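Local coordinates for rhamnonate dehydratase (Gibberella zeae PH-1, PDB 3FXG), which probably catalyses the magnesium-dependent removal of water from rhamnonate, as a member of the enolase superfamily, at residues F80-G85 and G361-D366; L68-A73 and L387-A392; E204-H209 and K237-L242; G183-L188 and I244-E249. All blocks are in the same frame, centred on the assembly; numbering follows the deposited sequence.

Contact 1. Residues F80-G85 and G361-D366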
loop_
_atom_site.group_PDB
_atom_site.type_symbol
_atom_site.label_atom_id
_atom_site.label_comp_id
_atom_site.label_asym_id
_atom_site.label_seq_id
_atom_site.Cartn_x
_atom_site.Cartn_y
_atom_site.Cartn_z
ATOM N N PHE A 80 20.449 -6.886 43.908
ATOM C CA PHE A 80 19.042 -7.205 44.084
ATOM C C PHE A 80 18.118 -6.222 43.378
ATOM O O PHE A 80 18.541 -5.151 42.942
ATOM C CB PHE A 80 18.699 -7.281 45.583
ATOM C CG PHE A 80 19.068 -6.046 46.360
ATOM C CD1 PHE A 80 18.340 -4.870 46.218
ATOM C CD2 PHE A 80 20.145 -6.064 47.243
ATOM C CE1 PHE A 80 18.678 -3.724 46.945
ATOM C CE2 PHE A 80 20.492 -4.923 47.973
ATOM C CZ PHE A 80 19.754 -3.752 47.822
ATOM N N ALA A 81 16.854 -6.606 43.256
ATOM C CA ALA A 81 15.852 -5.769 42.612
ATOM C C ALA A 81 14.470 -6.241 43.036
ATOM O O ALA A 81 14.296 -7.390 43.442
ATOM C CB ALA A 81 15.994 -5.851 41.098
ATOM N N THR A 82 13.489 -5.351 42.946
ATOM C CA THR A 82 12.128 -5.688 43.329
ATOM C C THR A 82 11.185 -5.466 42.152
ATOM O O THR A 82 11.526 -4.777 41.189
ATOM C CB THR A 82 11.664 -4.826 44.532
ATOM O OG1 THR A 82 10.379 -5.273 44.982
ATOM C CG2 THR A 82 11.570 -3.358 44.134
ATOM N N GLY A 83 10.001 -6.062 42.236
ATOM C CA GLY A 83 9.016 -5.919 41.183
ATOM C C GLY A 83 7.708 -6.539 41.623
ATOM O O GLY A 83 7.612 -7.060 42.733
ATOM N N PHE A 84 6.692 -6.477 40.772
ATOM C CA PHE A 84 5.413 -7.073 41.120
ATOM C C PHE A 84 5.442 -8.486 40.549
ATOM O O PHE A 84 6.138 -8.744 39.570
ATOM C CB PHE A 84 4.253 -6.237 40.546
ATOM C CG PHE A 84 3.819 -6.631 39.159
ATOM C CD1 PHE A 84 4.728 -6.688 38.106
ATOM C CD2 PHE A 84 2.480 -6.916 38.899
ATOM C CE1 PHE A 84 4.309 -7.020 36.816
ATOM C CE2 PHE A 84 2.053 -7.249 37.613
ATOM C CZ PHE A 84 2.971 -7.301 36.569
ATOM N N GLY A 85 4.713 -9.403 41.172
ATOM C CA GLY A 85 4.704 -10.777 40.702
ATOM C C GLY A 85 4.449 -11.722 41.859
ATOM O O GLY A 85 3.901 -12.804 41.681
ATOM N N GLY A 361 7.975 2.308 48.761
ATOM C CA GLY A 361 7.650 2.382 50.176
ATOM C C GLY A 361 8.831 2.284 51.123
ATOM O O GLY A 361 9.894 2.848 50.861
ATOM N N ASP A 362 8.651 1.557 52.224
ATOM C CA ASP A 362 9.704 1.411 53.224
ATOM C C ASP A 362 10.653 0.236 52.997
ATOM O O ASP A 362 11.399 -0.145 53.897
ATOM C CB ASP A 362 9.083 1.314 54.621
ATOM C CG ASP A 362 8.307 0.026 54.833
ATOM O OD1 ASP A 362 7.952 -0.638 53.835
ATOM O OD2 ASP A 362 8.042 -0.316 56.005
ATOM N N LEU A 363 10.635 -0.334 51.795
ATOM C CA LEU A 363 11.520 -1.454 51.486
ATOM C C LEU A 363 12.974 -0.984 51.511
ATOM O O LEU A 363 13.862 -1.703 51.965
ATOM C CB LEU A 363 11.190 -2.035 50.107
ATOM C CG LEU A 363 12.078 -3.186 49.618
ATOM C CD1 LEU A 363 12.012 -4.348 50.592
ATOM C CD2 LEU A 363 11.623 -3.628 48.236
ATOM N N PHE A 364 13.206 0.229 51.018
ATOM C CA PHE A 364 14.546 0.808 50.978
ATOM C C PHE A 364 14.602 2.041 51.875
ATOM O O PHE A 364 13.567 2.630 52.191
ATOM C CB PHE A 364 14.905 1.188 49.539
ATOM C CG PHE A 364 14.775 0.046 48.568
ATOM C CD1 PHE A 364 15.591 -1.074 48.680
ATOM C CD2 PHE A 364 13.815 0.076 47.563
ATOM C CE1 PHE A 364 15.456 -2.150 47.804
ATOM C CE2 PHE A 364 13.668 -0.996 46.681
ATOM C CZ PHE A 364 14.491 -2.110 46.804
ATOM N N ILE A 365 15.806 2.436 52.276
ATOM C CA ILE A 365 15.958 3.595 53.151
ATOM C C ILE A 365 16.489 4.848 52.456
ATOM O O ILE A 365 16.450 5.938 53.030
ATOM C CB ILE A 365 16.911 3.284 54.325
ATOM C CG1 ILE A 365 18.312 2.996 53.793
ATOM C CG2 ILE A 365 16.403 2.092 55.114
ATOM C CD1 ILE A 365 19.317 2.617 54.867
ATOM N N ASP A 366 16.971 4.699 51.226
ATOM C CA ASP A 366 17.550 5.831 50.509
ATOM C C ASP A 366 17.103 6.026 49.061
ATOM O O ASP A 366 17.905 6.415 48.209
ATOM C CB ASP A 366 19.072 5.709 50.539
ATOM C CG ASP A 366 19.551 4.338 50.106
ATOM O OD1 ASP A 366 18.718 3.539 49.619
ATOM O OD2 ASP A 366 20.761 4.057 50.249
#
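F80 and T82 meet L363 and F364 through side chains, and no hydrogen bond joins the two segments. The first kind of contact is aromatic. The F80 and F364 side chains run alongside each other, pointing opposite ways. Their rings meet obliquely, with CE1 of F80 3.7 Å from CE1 of F364. In F364 the ring CG stands beside the backbone N (chi1 -55°). This turns the ring to the L363 side, where CG of L363 lies 3.8 Å above the plane of the F364 ring, over its centre.

The second kind involves the methyl groups of T82 and L363. CG2 of T82 comes to the edge of the F364 ring, close to its plane, 4.1 Å from CE2 of F364. T82 and L363 meet tip to tip. CD2 of L363 is 3.9 Å from CB of T82, and it also touches T82 OG1.

The polar needs of T82 are met elsewhere. T82 OG1 hydrogen-bonds to F67 O and to G26 N. This fixes the rotation of the side chain and leaves its methyl group against F364. F80 also makes a cation-pi contact with K146.

The contact joins the N-terminal capping domain of the enolase superfamily to the loop between strands 344-347 and 374-376. Strand 78-84 lies at the margin of the antiparallel sheet within this chain. Helix 128-148 packs on it through A81 and F84, and strand 11-19 touches both T82 and L363 through I19.

Contact 2. Residues L68-A73 and L387-A392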
loop_
_atom_site.group_PDB
_atom_site.type_symbol
_atom_site.label_atom_id
_atom_site.label_comp_id
_atom_site.label_asym_id
_atom_site.label_seq_id
_atom_site.Cartn_x
_atom_site.Cartn_y
_atom_site.Cartn_z
ATOM N N LEU A 68 11.106 -9.852 45.812
ATOM C CA LEU A 68 12.481 -9.374 45.749
ATOM C C LEU A 68 13.407 -10.502 45.332
ATOM O O LEU A 68 13.248 -11.644 45.762
ATOM C CB LEU A 68 12.926 -8.851 47.119
ATOM C CG LEU A 68 14.387 -8.405 47.239
ATOM C CD1 LEU A 68 14.522 -6.976 46.749
ATOM C CD2 LEU A 68 14.844 -8.500 48.688
ATOM N N VAL A 69 14.381 -10.175 44.498
ATOM C CA VAL A 69 15.347 -11.160 44.045
ATOM C C VAL A 69 16.743 -10.728 44.472
ATOM O O VAL A 69 17.107 -9.560 44.334
ATOM C CB VAL A 69 15.321 -11.305 42.506
ATOM C CG1 VAL A 69 16.498 -12.145 42.038
ATOM C CG2 VAL A 69 14.008 -11.941 42.068
ATOM N N GLU A 70 17.514 -11.667 45.009
ATOM C CA GLU A 70 18.885 -11.380 45.411
ATOM C C GLU A 70 19.798 -12.325 44.642
ATOM O O GLU A 70 19.541 -13.525 44.574
ATOM C CB GLU A 70 19.098 -11.610 46.913
ATOM C CG GLU A 70 18.270 -10.734 47.843
ATOM C CD GLU A 70 18.708 -10.867 49.299
ATOM O OE1 GLU A 70 18.898 -12.012 49.758
ATOM O OE2 GLU A 70 18.855 -9.835 49.985
ATOM N N ILE A 71 20.852 -11.780 44.048
ATOM C CA ILE A 71 21.805 -12.602 43.318
ATOM C C ILE A 71 23.163 -12.374 43.972
ATOM O O ILE A 71 23.672 -11.255 43.986
ATOM C CB ILE A 71 21.861 -12.213 41.827
ATOM C CG1 ILE A 71 20.486 -12.432 41.189
ATOM C CG2 ILE A 71 22.922 -13.048 41.107
ATOM C CD1 ILE A 71 20.402 -11.985 39.734
ATOM N N GLU A 72 23.730 -13.434 44.535
ATOM C CA GLU A 72 25.018 -13.331 45.212
ATOM C C GLU A 72 26.145 -13.884 44.359
ATOM O O GLU A 72 26.039 -14.983 43.813
ATOM C CB GLU A 72 24.978 -14.079 46.546
ATOM C CG GLU A 72 26.215 -13.858 47.403
ATOM C CD GLU A 72 26.110 -14.519 48.760
ATOM O OE1 GLU A 72 25.043 -14.397 49.396
ATOM O OE2 GLU A 72 27.096 -15.151 49.194
ATOM N N ALA A 73 27.220 -13.110 44.246
ATOM C CA ALA A 73 28.385 -13.514 43.467
ATOM C C ALA A 73 29.358 -14.270 44.369
ATOM O O ALA A 73 29.230 -14.241 45.596
ATOM C CB ALA A 73 29.070 -12.287 42.863
ATOM N N LEU A 387 20.077 1.438 45.842
ATOM C CA LEU A 387 19.027 1.215 46.828
ATOM C C LEU A 387 19.516 0.299 47.942
ATOM O O LEU A 387 20.056 -0.774 47.684
ATOM C CB LEU A 387 17.792 0.610 46.158
ATOM C CG LEU A 387 17.089 1.520 45.149
ATOM C CD1 LEU A 387 16.047 0.725 44.379
ATOM C CD2 LEU A 387 16.446 2.690 45.874
ATOM N N THR A 388 19.325 0.734 49.182
ATOM C CA THR A 388 19.751 -0.045 50.334
ATOM C C THR A 388 18.532 -0.555 51.091
ATOM O O THR A 388 17.677 0.224 51.517
ATOM C CB THR A 388 20.615 0.803 51.279
ATOM O OG1 THR A 388 19.844 1.905 51.765
ATOM C CG2 THR A 388 21.818 1.349 50.543
ATOM N N ILE A 389 18.458 -1.869 51.251
ATOM C CA ILE A 389 17.337 -2.488 51.939
ATOM C C ILE A 389 17.214 -2.038 53.389
ATOM O O ILE A 389 18.195 -1.994 54.135
ATOM C CB ILE A 389 17.448 -4.029 51.881
ATOM C CG1 ILE A 389 17.359 -4.491 50.425
ATOM C CG2 ILE A 389 16.344 -4.668 52.712
ATOM C CD1 ILE A 389 17.497 -5.987 50.235
ATOM N N ASN A 390 15.993 -1.688 53.771
ATOM C CA ASN A 390 15.690 -1.251 55.126
ATOM C C ASN A 390 15.725 -2.479 56.040
ATOM O O ASN A 390 14.937 -3.406 55.868
ATOM C CB ASN A 390 14.303 -0.600 55.140
ATOM C CG ASN A 390 13.842 -0.222 56.531
ATOM O OD1 ASN A 390 14.604 -0.286 57.492
ATOM N ND2 ASN A 390 12.583 0.185 56.641
ATOM N N PRO A 391 16.650 -2.503 57.016
ATOM C CA PRO A 391 16.773 -3.631 57.947
ATOM C C PRO A 391 15.434 -4.059 58.538
ATOM O O PRO A 391 15.169 -5.250 58.705
ATOM C CB PRO A 391 17.728 -3.095 59.010
ATOM C CG PRO A 391 18.622 -2.197 58.220
ATOM C CD PRO A 391 17.631 -1.452 57.342
ATOM N N ALA A 392 14.592 -3.080 58.850
ATOM C CA ALA A 392 13.280 -3.351 59.422
ATOM C C ALA A 392 12.379 -4.040 58.403
ATOM O O ALA A 392 11.389 -4.676 58.766
ATOM C CB ALA A 392 12.639 -2.050 59.890
#
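I389 reaches L68 and E70 where a late segment of the chain meets the antiparallel sheet of the enolase-type N-terminal domain. Strand 66-73 is an inner strand of that sheet, between 11-19 and 78-84. The side chain of I389 can be followed outward. CB branches into CG1 and CG2. CG1 lies beside the backbone N (chi1 -64°). From CG1 the chain runs straight on (chi2 178°), which carries CD1 down to the sheet. Both CG1 and CD1 of I389 lie against the ring of F80 on strand 78-84.

CD1 alone makes the contact with strand 66-73. It lies 4.0 Å from CD2 of L68, where the ends of the two side chains meet. CD2 is the branch of L68 that does the touching. The same CD1 of I389 lies 4.1 Å from OE2 of E70. That approach is plain van der Waals contact between a methyl group and a carboxylate oxygen.

The charge of E70 is answered elsewhere. OE1 of E70 forms a salt bridge with R15 on strand 11-19, and OE2 has a long, weak ion pair with R394. R15 also pairs with E72, so one arginine holds two acids of the strand.

Beyond I389 the chain turns into a short, weakly bonded helix at about 391-394. N390 is its N-cap. OD1 of N390 accepts the N-H of A392 at 3.1 Å, with an N-H...O angle of 148° and the donor standing above the carbonyl plane of the N390 amide.

Contact 3. Residues E204-H209 and K237-L242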
loop_
_atom_site.group_PDB
_atom_site.type_symbol
_atom_site.label_atom_id
_atom_site.label_comp_id
_atom_site.label_asym_id
_atom_site.label_seq_id
_atom_site.Cartn_x
_atom_site.Cartn_y
_atom_site.Cartn_z
ATOM N N GLU A 204 -15.907 17.465 31.633
ATOM C CA GLU A 204 -16.022 18.411 32.742
ATOM C C GLU A 204 -14.870 18.226 33.722
ATOM O O GLU A 204 -14.340 19.195 34.266
ATOM C CB GLU A 204 -17.361 18.213 33.461
ATOM C CG GLU A 204 -17.553 19.075 34.707
ATOM C CD GLU A 204 -17.215 20.540 34.474
ATOM O OE1 GLU A 204 -17.441 21.042 33.352
ATOM O OE2 GLU A 204 -16.736 21.194 35.424
ATOM N N PHE A 205 -14.495 16.971 33.939
ATOM C CA PHE A 205 -13.401 16.614 34.840
ATOM C C PHE A 205 -12.096 17.259 34.383
ATOM O O PHE A 205 -11.375 17.876 35.177
ATOM C CB PHE A 205 -13.241 15.092 34.859
ATOM C CG PHE A 205 -12.039 14.609 35.618
ATOM C CD1 PHE A 205 -12.033 14.592 37.009
ATOM C CD2 PHE A 205 -10.919 14.136 34.938
ATOM C CE1 PHE A 205 -10.932 14.105 37.715
ATOM C CE2 PHE A 205 -9.815 13.647 35.631
ATOM C CZ PHE A 205 -9.820 13.629 37.023
ATOM N N LEU A 206 -11.795 17.103 33.097
ATOM C CA LEU A 206 -10.580 17.661 32.521
ATOM C C LEU A 206 -10.637 19.185 32.460
ATOM O O LEU A 206 -9.627 19.857 32.659
ATOM C CB LEU A 206 -10.350 17.073 31.121
ATOM C CG LEU A 206 -10.098 15.559 31.089
ATOM C CD1 LEU A 206 -9.946 15.083 29.646
ATOM C CD2 LEU A 206 -8.842 15.226 31.896
ATOM N N ARG A 207 -11.820 19.730 32.196
ATOM C CA ARG A 207 -11.985 21.179 32.126
ATOM C C ARG A 207 -11.670 21.802 33.483
ATOM O O ARG A 207 -11.038 22.856 33.564
ATOM C CB ARG A 207 -13.418 21.539 31.735
ATOM C CG ARG A 207 -13.634 23.027 31.513
ATOM C CD ARG A 207 -15.084 23.416 31.750
ATOM N NE ARG A 207 -15.457 23.267 33.156
ATOM C CZ ARG A 207 -14.966 24.009 34.148
ATOM N NH1 ARG A 207 -14.078 24.964 33.896
ATOM N NH2 ARG A 207 -15.363 23.794 35.395
ATOM N N LYS A 208 -12.119 21.141 34.545
ATOM C CA LYS A 208 -11.899 21.620 35.903
ATOM C C LYS A 208 -10.409 21.709 36.210
ATOM O O LYS A 208 -9.942 22.679 36.808
ATOM C CB LYS A 208 -12.586 20.687 36.905
ATOM C CG LYS A 208 -12.477 21.146 38.351
ATOM C CD LYS A 208 -13.304 20.280 39.295
ATOM C CE LYS A 208 -14.804 20.466 39.079
ATOM N NZ LYS A 208 -15.276 19.982 37.747
ATOM N N HIS A 209 -9.660 20.696 35.795
ATOM C CA HIS A 209 -8.225 20.689 36.032
ATOM C C HIS A 209 -7.529 21.771 35.220
ATOM O O HIS A 209 -6.649 22.467 35.729
ATOM C CB HIS A 209 -7.650 19.314 35.702
ATOM C CG HIS A 209 -7.868 18.305 36.784
ATOM N ND1 HIS A 209 -8.404 17.057 36.547
ATOM C CD2 HIS A 209 -7.618 18.359 38.113
ATOM C CE1 HIS A 209 -8.476 16.389 37.683
ATOM N NE2 HIS A 209 -8.005 17.155 38.650
ATOM N N LYS A 237 -12.013 14.864 20.532
ATOM C CA LYS A 237 -12.657 15.955 19.813
ATOM C C LYS A 237 -13.367 16.887 20.797
ATOM O O LYS A 237 -13.273 18.107 20.685
ATOM C CB LYS A 237 -13.676 15.415 18.804
ATOM C CG LYS A 237 -14.288 16.503 17.935
ATOM C CD LYS A 237 -15.316 15.952 16.952
ATOM C CE LYS A 237 -15.851 17.064 16.057
ATOM N NZ LYS A 237 -16.878 16.577 15.090
ATOM N N ALA A 238 -14.058 16.302 21.769
ATOM C CA ALA A 238 -14.791 17.081 22.763
ATOM C C ALA A 238 -13.892 17.889 23.695
ATOM O O ALA A 238 -14.357 18.835 24.332
ATOM C CB ALA A 238 -15.687 16.164 23.582
ATOM N N CYS A 239 -12.614 17.527 23.772
ATOM C CA CYS A 239 -11.672 18.222 24.653
ATOM C C CYS A 239 -10.645 19.079 23.932
ATOM O O CYS A 239 -9.680 19.535 24.546
ATOM C CB CYS A 239 -10.910 17.210 25.516
ATOM S SG CYS A 239 -11.915 16.246 26.646
ATOM N N LEU A 240 -10.845 19.318 22.641
ATOM C CA LEU A 240 -9.877 20.090 21.875
ATOM C C LEU A 240 -9.471 21.443 22.460
ATOM O O LEU A 240 -8.294 21.793 22.431
ATOM C CB LEU A 240 -10.358 20.249 20.430
ATOM C CG LEU A 240 -10.399 18.919 19.659
ATOM C CD1 LEU A 240 -10.817 19.161 18.216
ATOM C CD2 LEU A 240 -9.028 18.253 19.709
ATOM N N ASP A 241 -10.418 22.195 23.011
ATOM C CA ASP A 241 -10.084 23.501 23.578
ATOM C C ASP A 241 -9.359 23.433 24.924
ATOM O O ASP A 241 -8.925 24.460 25.452
ATOM C CB ASP A 241 -11.344 24.357 23.719
ATOM C CG ASP A 241 -12.400 23.707 24.588
ATOM O OD1 ASP A 241 -13.481 24.313 24.759
ATOM O OD2 ASP A 241 -12.156 22.592 25.100
ATOM N N LEU A 242 -9.226 22.234 25.481
ATOM C CA LEU A 242 -8.547 22.074 26.766
ATOM C C LEU A 242 -7.038 21.926 26.589
ATOM O O LEU A 242 -6.288 21.871 27.565
ATOM C CB LEU A 242 -9.113 20.864 27.515
ATOM C CG LEU A 242 -10.614 20.910 27.823
ATOM C CD1 LEU A 242 -10.991 19.722 28.695
ATOM C CD2 LEU A 242 -10.960 22.214 28.532
#
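L206 and R207 on helix 195-213 pack against C239 and L242 at the end of helix 229-238. The cross-segment contact is apolar. CD1 of L242 lies over the helix backbone, 3.6 Å from CB of L206, and it is equally near the backbone N of R207. The other branch, CD2 of L242, touches the root of the arginine side chain, 4.1 Å from CG of R207. Nearby, CD1 of L206 meets SG of C239 at 3.8 Å. C239 is where the chain leaves the helix, and a short 3-10 turn then brings L242 to R207.

The side-chain salt bridges stay on one helix. The bend of R207 at chi3 (67°) carries the guanidinium back along the helix to E204. It holds the carboxylate by two nitrogens, one to each oxygen: NE of R207 bonds OE1 of E204 at 3.0 Å, and NH2 bonds OE2 at 2.9 Å. NZ of K208 reaches OE2 of E204 from the anti side, also at 3.0 Å. One acid thus holds two bases, and E211 gives R207 a further salt bridge. A polar tie between the two sides comes from R210, which hydrogen-bonds to L242 O.

Toward the barrel strands, L206 and C239 rest on W247 of strand 246-248, and L206 also rests on V186 of strand 184-187. Helices packed side by side on parallel strands in this way are typical of the outer layer of a TIM barrel.

Contact 4. Residues G183-L188 and I244-E249. With MG (magnesium ion), chain I.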
loop_
_atom_site.group_PDB
_atom_site.type_symbol
_atom_site.label_atom_id
_atom_site.label_comp_id
_atom_site.label_asym_id
_atom_site.label_seq_id
_atom_site.Cartn_x
_atom_site.Cartn_y
_atom_site.Cartn_z
ATOM N N GLY A 183 4.765 18.982 34.369
ATOM C CA GLY A 183 3.420 18.704 33.898
ATOM C C GLY A 183 2.684 17.752 34.824
ATOM O O GLY A 183 3.288 17.136 35.709
ATOM N N GLY A 184 1.378 17.629 34.625
ATOM C CA GLY A 184 0.591 16.736 35.456
ATOM C C GLY A 184 -0.272 15.801 34.632
ATOM O O GLY A 184 -0.948 16.244 33.709
ATOM N N LYS A 185 -0.245 14.509 34.953
ATOM C CA LYS A 185 -1.055 13.527 34.231
ATOM C C LYS A 185 -2.148 13.004 35.153
ATOM O O LYS A 185 -1.864 12.439 36.210
ATOM C CB LYS A 185 -0.195 12.355 33.744
ATOM C CG LYS A 185 -0.946 11.380 32.834
ATOM C CD LYS A 185 -0.005 10.352 32.186
ATOM C CE LYS A 185 0.599 9.411 33.217
ATOM N NZ LYS A 185 1.572 8.456 32.603
ATOM N N VAL A 186 -3.398 13.190 34.743
ATOM C CA VAL A 186 -4.536 12.759 35.544
ATOM C C VAL A 186 -5.217 11.513 34.979
ATOM O O VAL A 186 -5.175 11.255 33.776
ATOM C CB VAL A 186 -5.581 13.900 35.661
ATOM C CG1 VAL A 186 -4.949 15.114 36.334
ATOM C CG2 VAL A 186 -6.094 14.284 34.286
ATOM N N PRO A 187 -5.839 10.709 35.850
ATOM C CA PRO A 187 -6.521 9.499 35.388
ATOM C C PRO A 187 -7.954 9.796 34.933
ATOM O O PRO A 187 -8.706 10.480 35.630
ATOM C CB PRO A 187 -6.465 8.589 36.612
ATOM C CG PRO A 187 -6.586 9.561 37.746
ATOM C CD PRO A 187 -5.718 10.727 37.321
ATOM N N LEU A 188 -8.313 9.298 33.751
ATOM C CA LEU A 188 -9.652 9.490 33.201
ATOM C C LEU A 188 -10.604 8.705 34.096
ATOM O O LEU A 188 -10.413 7.512 34.316
ATOM C CB LEU A 188 -9.720 8.953 31.772
ATOM C CG LEU A 188 -10.997 9.275 30.995
ATOM C CD1 LEU A 188 -10.987 10.746 30.605
ATOM C CD2 LEU A 188 -11.075 8.402 29.752
ATOM N N ILE A 244 -4.997 19.419 25.726
ATOM C CA ILE A 244 -4.364 18.282 26.394
ATOM C C ILE A 244 -3.030 17.968 25.712
ATOM O O ILE A 244 -2.961 17.876 24.488
ATOM C CB ILE A 244 -5.285 17.033 26.344
ATOM C CG1 ILE A 244 -6.595 17.330 27.079
ATOM C CG2 ILE A 244 -4.586 15.825 26.957
ATOM C CD1 ILE A 244 -6.414 17.773 28.522
ATOM N N ASN A 245 -1.973 17.809 26.505
ATOM C CA ASN A 245 -0.641 17.524 25.968
ATOM C C ASN A 245 -0.613 16.177 25.242
ATOM O O ASN A 245 -0.186 16.093 24.088
ATOM C CB ASN A 245 0.395 17.530 27.095
ATOM C CG ASN A 245 1.821 17.598 26.574
ATOM O OD1 ASN A 245 2.764 17.196 27.257
ATOM N ND2 ASN A 245 1.985 18.121 25.366
ATOM N N TRP A 246 -1.047 15.119 25.917
ATOM C CA TRP A 246 -1.108 13.812 25.277
ATOM C C TRP A 246 -2.096 12.894 25.978
ATOM O O TRP A 246 -2.406 13.074 27.159
ATOM C CB TRP A 246 0.281 13.150 25.186
ATOM C CG TRP A 246 0.801 12.465 26.434
ATOM C CD1 TRP A 246 0.250 11.390 27.080
ATOM C CD2 TRP A 246 2.023 12.762 27.126
ATOM N NE1 TRP A 246 1.056 11.000 28.125
ATOM C CE2 TRP A 246 2.150 11.824 28.175
ATOM C CE3 TRP A 246 3.024 13.729 26.957
ATOM C CZ2 TRP A 246 3.241 11.826 29.056
ATOM C CZ3 TRP A 246 4.111 13.731 27.833
ATOM C CH2 TRP A 246 4.208 12.783 28.868
ATOM N N TRP A 247 -2.597 11.920 25.223
ATOM C CA TRP A 247 -3.552 10.943 25.724
ATOM C C TRP A 247 -2.820 9.614 25.829
ATOM O O TRP A 247 -2.295 9.105 24.832
ATOM C CB TRP A 247 -4.737 10.844 24.765
ATOM C CG TRP A 247 -5.521 12.120 24.690
ATOM C CD1 TRP A 247 -5.222 13.227 23.950
ATOM C CD2 TRP A 247 -6.715 12.431 25.415
ATOM N NE1 TRP A 247 -6.159 14.210 24.169
ATOM C CE2 TRP A 247 -7.088 13.746 25.064
ATOM C CE3 TRP A 247 -7.510 11.722 26.328
ATOM C CZ2 TRP A 247 -8.222 14.371 25.594
ATOM C CZ3 TRP A 247 -8.641 12.346 26.856
ATOM C CH2 TRP A 247 -8.983 13.656 26.485
ATOM N N GLU A 248 -2.799 9.059 27.038
ATOM C CA GLU A 248 -2.074 7.825 27.321
ATOM C C GLU A 248 -2.872 6.528 27.425
ATOM O O GLU A 248 -3.918 6.466 28.073
ATOM C CB GLU A 248 -1.262 8.025 28.604
ATOM C CG GLU A 248 -0.306 6.895 28.936
ATOM C CD GLU A 248 0.692 7.294 30.007
ATOM O OE1 GLU A 248 1.198 8.435 29.947
ATOM O OE2 GLU A 248 0.977 6.468 30.898
ATOM N N GLU A 249 -2.335 5.487 26.792
ATOM C CA GLU A 249 -2.923 4.149 26.775
ATOM C C GLU A 249 -4.439 4.141 26.601
ATOM O O GLU A 249 -5.161 3.526 27.386
ATOM C CB GLU A 249 -2.538 3.387 28.052
ATOM C CG GLU A 249 -2.376 1.883 27.820
ATOM C CD GLU A 249 -1.900 1.115 29.048
ATOM O OE1 GLU A 249 -1.522 -0.066 28.886
ATOM O OE2 GLU A 249 -1.911 1.676 30.169
HETATM MG MG MG I . 0.008 5.026 32.300
HETATM O O HOH W 1 1.330 5.890 34.214
HETATM O O HOH W 2 -1.842 3.754 31.874
#
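W246 and E248 carry the flat groups that K185 meets inside the TIM barrel. CD of K185 comes obliquely to the W246 indole, 4.2 Å from NE1. The backbone N of E248 lies at the indole edge, in its plane. The ring of Y167 packs edge-to-face with the same indole. NE1 of W246 donates to OE1 of E248 at 3.1 Å, almost in the indole plane and on the anti lone pair of that oxygen. On the far side of the strand, CG2 of I244 lies over one face of the W247 ring, 3.5 Å above its plane.

The E248 carboxylate is held from several directions. NZ of K185 sits on the syn side, between the two oxygens, and makes a salt bridge with both. It is 2.7 Å from OE1 and from OE2 of E248, and 28° out of the carboxylate plane. The K185 chain bends (chi3 66°) and crosses E248 at about a right angle, which brings NZ to both oxygens. Q296 also bonds OE1 of E248, so the rotation of the group is well fixed. E345 and the hydroxyl of Y167 are further partners of K185 NZ.

Strands 184-187 and 246-248 are both parallel neighbours of strand 219-222. Their side chains therefore meet across that strand, at the magnesium site of this enolase superfamily member. E248 binds the magnesium ion together with D222 and E275. OE2 of E248 lies 2.2 Å from the metal. Water 1, another magnesium ligand, accepts a hydrogen bond from NZ of K185 at 3.0 Å.

After strand 11-19, the chain lays down strands 66-73 and 78-84, neighbours in one antiparallel sheet. It then enters the barrel. Contact 4 closes a loop from strand 184-187 to strand 246-248, and contact 3 is nested within it. These two touch, for instance where the ring of F205 comes near P187 O. Late in the chain, 361-366 returns to the sheet in contact 1, and 387-392 closes the widest loop in contact 2. All four nest and none cross. Contacts 1 and 2 also touch, with D366 hydrogen-bonded to T388. They tie late chain to the N-terminal domain, across the chain's centre from contacts 3 and 4.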